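Local coordinates for Lmo2445 protein (Listeria monocytogenes EGD-e, PDB 5HZL), which is a secreted, calcium-binding, internalin-like leucine-rich-repeat protein of unknown function, at residues D12-I20 with S70-T78. Residues are numbered along the deposited sequence; the frame is centred on the assembly and turned at random.
Sequences DTVPLPAPI and SVLNNEVFT
V14 meets N74 through a backbone hydrogen bond, the one such bond between D12-I20 and S70-T78. The distance from V14 N to N74 O is 3.0 Å, and the N-H...O angle of 149° shows a moderately bent bond. The donor lies in the carbonyl plane of N74, a residue that closes the 3-10 turn 71-74; around that turn, N73, N74 and E75 each donate a backbone N-H to the carbonyl three residues earlier. T13 brings its CB to 3.3 Å from the same N74 O.

Van der Waals contact is added on the N74 side. V14 places CG2 next to its own backbone N, and that methyl rests 3.9 Å from N74 CB, touching the carboxamide as well. The amide nitrogen finds its polar partner in the carbonyl of A23, which helps fix how the group is turned.

E75 contributes the most buried area, its carboxyl group filling the interval between V14 and L16. The closest approach of the contact is here, 2.7 Å between V14 O and E75 OE2. The chain is bent about CB-CG (chi2 -60°), folding the acid back beside the N74 carbonyl. The L16 side chain comes from the opposite direction and sets one methyl against each oxygen, CD1 3.6 Å from E75 OE1 and CD2 equally near E75 OE2. V14 covers the latter oxygen with its CB, 3.3 Å from E75 OE2.

In the fold, this surface contact ties the N-terminal lead-in of the internalin cap to the loop between helix 66-70 and strand 82-84 of the parallel repeat sheet. L51 of helix 48-51 touches both L16 and E75, F24 packs on E75, and beyond L16 and P17 the chain enters strand 18-19, which pairs antiparallel with strand 45-46.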
ATOM      1  N   ASP A  12      14.074  -0.239  25.784  1.00 99.01           N
ATOM      2  CA  ASP A  12      13.115  -1.273  26.295  1.00 96.93           C
ATOM      3  C   ASP A  12      11.813  -0.567  26.795  1.00 88.14           C
ATOM      4  O   ASP A  12      11.212   0.168  26.002  1.00 81.60           O
ATOM      5  CB  ASP A  12      13.817  -2.167  27.344  1.00102.41           C
ATOM      6  CG  ASP A  12      13.017  -3.419  27.708  1.00103.80           C
ATOM      7  OD1 ASP A  12      12.004  -3.730  27.045  1.00101.69           O
ATOM      8  OD2 ASP A  12      13.426  -4.113  28.660  1.00107.32           O
ATOM      9  N   THR A  13      11.386  -0.754  28.057  1.00 84.28           N
ATOM     10  CA  THR A  13      10.139  -0.119  28.563  1.00 77.99           C
ATOM     11  C   THR A  13      10.415   0.970  29.620  1.00 74.40           C
ATOM     12  O   THR A  13      11.563   1.249  29.944  1.00 78.91           O
ATOM     13  CB  THR A  13       9.139  -1.163  29.162  1.00 77.27           C
ATOM     14  OG1 THR A  13       9.596  -1.642  30.426  1.00 79.66           O
ATOM     15  CG2 THR A  13       8.917  -2.337  28.215  1.00 79.22           C
ATOM     16  N   VAL A  14       9.342   1.587  30.113  1.00 67.71           N
ATOM     17  CA  VAL A  14       9.373   2.624  31.149  1.00 65.08           C
ATOM     18  C   VAL A  14       8.746   1.948  32.362  1.00 63.69           C
ATOM     19  O   VAL A  14       7.601   1.527  32.286  1.00 62.09           O
ATOM     20  CB  VAL A  14       8.600   3.904  30.727  1.00 60.88           C
ATOM     21  CG1 VAL A  14       8.291   4.815  31.912  1.00 60.07           C
ATOM     22  CG2 VAL A  14       9.375   4.656  29.658  1.00 60.89           C
ATOM     23  N   PRO A  15       9.474   1.863  33.493  1.00 65.35           N
ATOM     24  CA  PRO A  15       8.901   1.147  34.643  1.00 64.84           C
ATOM     25  C   PRO A  15       7.634   1.758  35.231  1.00 60.73           C
ATOM     26  O   PRO A  15       7.559   2.970  35.388  1.00 59.39           O
ATOM     27  CB  PRO A  15      10.042   1.156  35.676  1.00 69.66           C
ATOM     28  CG  PRO A  15      11.265   1.627  34.954  1.00 71.81           C
ATOM     29  CD  PRO A  15      10.762   2.493  33.842  1.00 68.29           C
ATOM     30  N   LEU A  16       6.658   0.898  35.532  1.00 60.65           N
ATOM     31  CA  LEU A  16       5.366   1.279  36.119  1.00 58.83           C
ATOM     32  C   LEU A  16       5.278   0.809  37.598  1.00 61.69           C
ATOM     33  O   LEU A  16       5.904  -0.188  37.957  1.00 66.25           O
ATOM     34  CB  LEU A  16       4.222   0.662  35.311  1.00 57.60           C
ATOM     35  CG  LEU A  16       4.096   1.046  33.828  1.00 55.87           C
ATOM     36  CD1 LEU A  16       2.943   0.282  33.187  1.00 55.01           C
ATOM     37  CD2 LEU A  16       3.908   2.545  33.637  1.00 53.20           C
ATOM     38  N   PRO A  17       4.483   1.465  38.447  1.00 59.83           N
ATOM     39  CA  PRO A  17       3.636   2.613  38.080  1.00 56.79           C
ATOM     40  C   PRO A  17       4.392   3.889  37.734  1.00 55.25           C
ATOM     41  O   PRO A  17       5.523   4.110  38.190  1.00 57.90           O
ATOM     42  CB  PRO A  17       2.770   2.832  39.332  1.00 57.24           C
ATOM     43  CG  PRO A  17       2.892   1.578  40.123  1.00 60.16           C
ATOM     44  CD  PRO A  17       4.254   1.049  39.835  1.00 61.76           C
ATOM     45  N   ALA A  18       3.757   4.705  36.906  1.00 52.45           N
ATOM     46  CA  ALA A  18       4.331   5.980  36.483  1.00 51.58           C
ATOM     47  C   ALA A  18       3.263   6.866  35.871  1.00 47.01           C
ATOM     48  O   ALA A  18       2.220   6.357  35.454  1.00 45.60           O
ATOM     49  CB  ALA A  18       5.441   5.745  35.470  1.00 52.55           C
ATOM     50  N   PRO A  19       3.508   8.193  35.820  1.00 46.01           N
ATOM     51  CA  PRO A  19       2.513   9.073  35.177  1.00 43.95           C
ATOM     52  C   PRO A  19       2.409   8.778  33.678  1.00 42.22           C
ATOM     53  O   PRO A  19       3.389   8.342  33.049  1.00 43.02           O
ATOM     54  CB  PRO A  19       3.056  10.500  35.405  1.00 44.06           C
ATOM     55  CG  PRO A  19       4.137  10.374  36.413  1.00 46.52           C
ATOM     56  CD  PRO A  19       4.652   8.957  36.349  1.00 47.85           C
ATOM     57  N   ILE A  20       1.236   9.027  33.113  1.00 40.89           N
ATOM     58  CA  ILE A  20       1.020   8.776  31.689  1.00 38.39           C
ATOM     59  C   ILE A  20       2.012   9.560  30.832  1.00 38.45           C
ATOM     60  O   ILE A  20       2.581   8.988  29.900  1.00 40.24           O
ATOM     61  CB  ILE A  20      -0.427   9.077  31.280  1.00 37.27           C
ATOM     62  CG1 ILE A  20      -1.388   8.203  32.098  1.00 38.00           C
ATOM     63  CG2 ILE A  20      -0.618   8.793  29.799  1.00 37.12           C
ATOM     64  CD1 ILE A  20      -2.850   8.550  31.948  1.00 38.29           C
ATOM     65  N   SER A  70       6.033   5.664  17.892  1.00 44.88           N
ATOM     66  CA  SER A  70       7.056   4.754  18.420  1.00 46.83           C
ATOM     67  C   SER A  70       7.081   4.741  19.951  1.00 46.27           C
ATOM     68  O   SER A  70       7.520   3.777  20.575  1.00 45.69           O
ATOM     69  CB  SER A  70       8.433   5.061  17.826  1.00 48.49           C
ATOM     70  OG  SER A  70       8.842   6.369  18.130  1.00 49.66           O
ATOM     71  N   VAL A  71       6.585   5.826  20.530  1.00 45.98           N
ATOM     72  CA  VAL A  71       6.457   5.964  21.983  1.00 46.49           C
ATOM     73  C   VAL A  71       5.612   4.843  22.628  1.00 45.22           C
ATOM     74  O   VAL A  71       5.839   4.506  23.797  1.00 43.96           O
ATOM     75  CB  VAL A  71       5.930   7.381  22.317  1.00 47.04           C
ATOM     76  CG1 VAL A  71       5.173   7.443  23.616  1.00 48.03           C
ATOM     77  CG2 VAL A  71       7.080   8.386  22.292  1.00 48.28           C
ATOM     78  N   LEU A  72       4.669   4.270  21.869  1.00 44.03           N
ATOM     79  CA  LEU A  72       3.820   3.161  22.344  1.00 43.99           C
ATOM     80  C   LEU A  72       4.659   1.957  22.810  1.00 46.42           C
ATOM     81  O   LEU A  72       4.249   1.222  23.729  1.00 47.88           O
ATOM     82  CB  LEU A  72       2.812   2.734  21.276  1.00 42.66           C
ATOM     83  CG  LEU A  72       1.727   3.758  20.918  1.00 42.25           C
ATOM     84  CD1 LEU A  72       0.904   3.303  19.719  1.00 42.30           C
ATOM     85  CD2 LEU A  72       0.811   4.053  22.102  1.00 41.76           C
ATOM     86  N   ASN A  73       5.827   1.766  22.188  1.00 46.33           N
ATOM     87  CA  ASN A  73       6.753   0.701  22.587  1.00 47.70           C
ATOM     88  C   ASN A  73       7.362   0.861  23.990  1.00 48.19           C
ATOM     89  O   ASN A  73       8.079  -0.028  24.455  1.00 51.33           O
ATOM     90  CB  ASN A  73       7.836   0.508  21.532  1.00 49.72           C
ATOM     91  CG  ASN A  73       7.297  -0.130  20.274  1.00 49.59           C
ATOM     92  OD1 ASN A  73       6.483  -1.046  20.346  1.00 51.28           O
ATOM     93  ND2 ASN A  73       7.768   0.318  19.117  1.00 49.62           N
ATOM     94  N   ASN A  74       7.081   1.982  24.656  1.00 46.19           N
ATOM     95  CA  ASN A  74       7.540   2.186  26.031  1.00 46.84           C
ATOM     96  C   ASN A  74       6.785   1.300  26.993  1.00 45.85           C
ATOM     97  O   ASN A  74       7.155   1.226  28.139  1.00 46.97           O
ATOM     98  CB  ASN A  74       7.395   3.638  26.497  1.00 46.44           C
ATOM     99  CG  ASN A  74       8.369   4.581  25.810  1.00 47.89           C
ATOM    100  OD1 ASN A  74       9.206   4.168  25.004  1.00 50.22           O
ATOM    101  ND2 ASN A  74       8.264   5.865  26.134  1.00 47.25           N
ATOM    102  N   GLU A  75       5.714   0.660  26.539  1.00 44.49           N
ATOM    103  CA  GLU A  75       4.945  -0.238  27.390  1.00 45.47           C
ATOM    104  C   GLU A  75       4.390  -1.395  26.567  1.00 45.75           C
ATOM    105  O   GLU A  75       4.637  -1.501  25.369  1.00 47.30           O
ATOM    106  CB  GLU A  75       3.793   0.514  28.077  1.00 44.28           C
ATOM    107  CG  GLU A  75       4.188   1.730  28.910  1.00 44.04           C
ATOM    108  CD  GLU A  75       5.136   1.421  30.060  1.00 46.31           C
ATOM    109  OE1 GLU A  75       5.311   0.238  30.459  1.00 47.34           O
ATOM    110  OE2 GLU A  75       5.707   2.395  30.574  1.00 46.78           O
ATOM    111  N   VAL A  76       3.647  -2.263  27.236  1.00 46.11           N
ATOM    112  CA  VAL A  76       3.023  -3.417  26.620  1.00 46.01           C
ATOM    113  C   VAL A  76       1.528  -3.390  26.948  1.00 45.56           C
ATOM    114  O   VAL A  76       1.154  -3.462  28.123  1.00 46.14           O
ATOM    115  CB  VAL A  76       3.636  -4.732  27.167  1.00 47.49           C
ATOM    116  CG1 VAL A  76       2.898  -5.948  26.614  1.00 47.65           C
ATOM    117  CG2 VAL A  76       5.124  -4.803  26.853  1.00 48.20           C
ATOM    118  N   PHE A  77       0.689  -3.276  25.915  1.00 44.81           N
ATOM    119  CA  PHE A  77      -0.763  -3.280  26.070  1.00 44.21           C
ATOM    120  C   PHE A  77      -1.111  -4.733  25.791  1.00 46.49           C
ATOM    121  O   PHE A  77      -1.547  -5.067  24.703  1.00 46.92           O
ATOM    122  CB  PHE A  77      -1.408  -2.351  25.054  1.00 42.43           C
ATOM    123  CG  PHE A  77      -0.980  -0.915  25.169  1.00 41.84           C
ATOM    124  CD1 PHE A  77       0.207  -0.478  24.584  1.00 42.12           C
ATOM    125  CD2 PHE A  77      -1.790   0.022  25.824  1.00 42.04           C
ATOM    126  CE1 PHE A  77       0.593   0.859  24.678  1.00 41.90           C
ATOM    127  CE2 PHE A  77      -1.410   1.356  25.920  1.00 41.13           C
ATOM    128  CZ  PHE A  77      -0.217   1.777  25.348  1.00 41.15           C
ATOM    129  N   THR A  78      -0.902  -5.596  26.786  1.00 49.76           N
ATOM    130  CA  THR A  78      -1.112  -7.057  26.646  1.00 51.64           C
ATOM    131  C   THR A  78      -2.409  -7.526  25.993  1.00 50.01           C
ATOM    132  O   THR A  78      -2.404  -8.583  25.400  1.00 51.80           O
ATOM    133  CB  THR A  78      -1.043  -7.821  27.997  1.00 54.99           C
ATOM    134  OG1 THR A  78      -2.129  -7.404  28.813  1.00 57.85           O
ATOM    135  CG2 THR A  78       0.277  -7.599  28.765  1.00 56.59           C
TER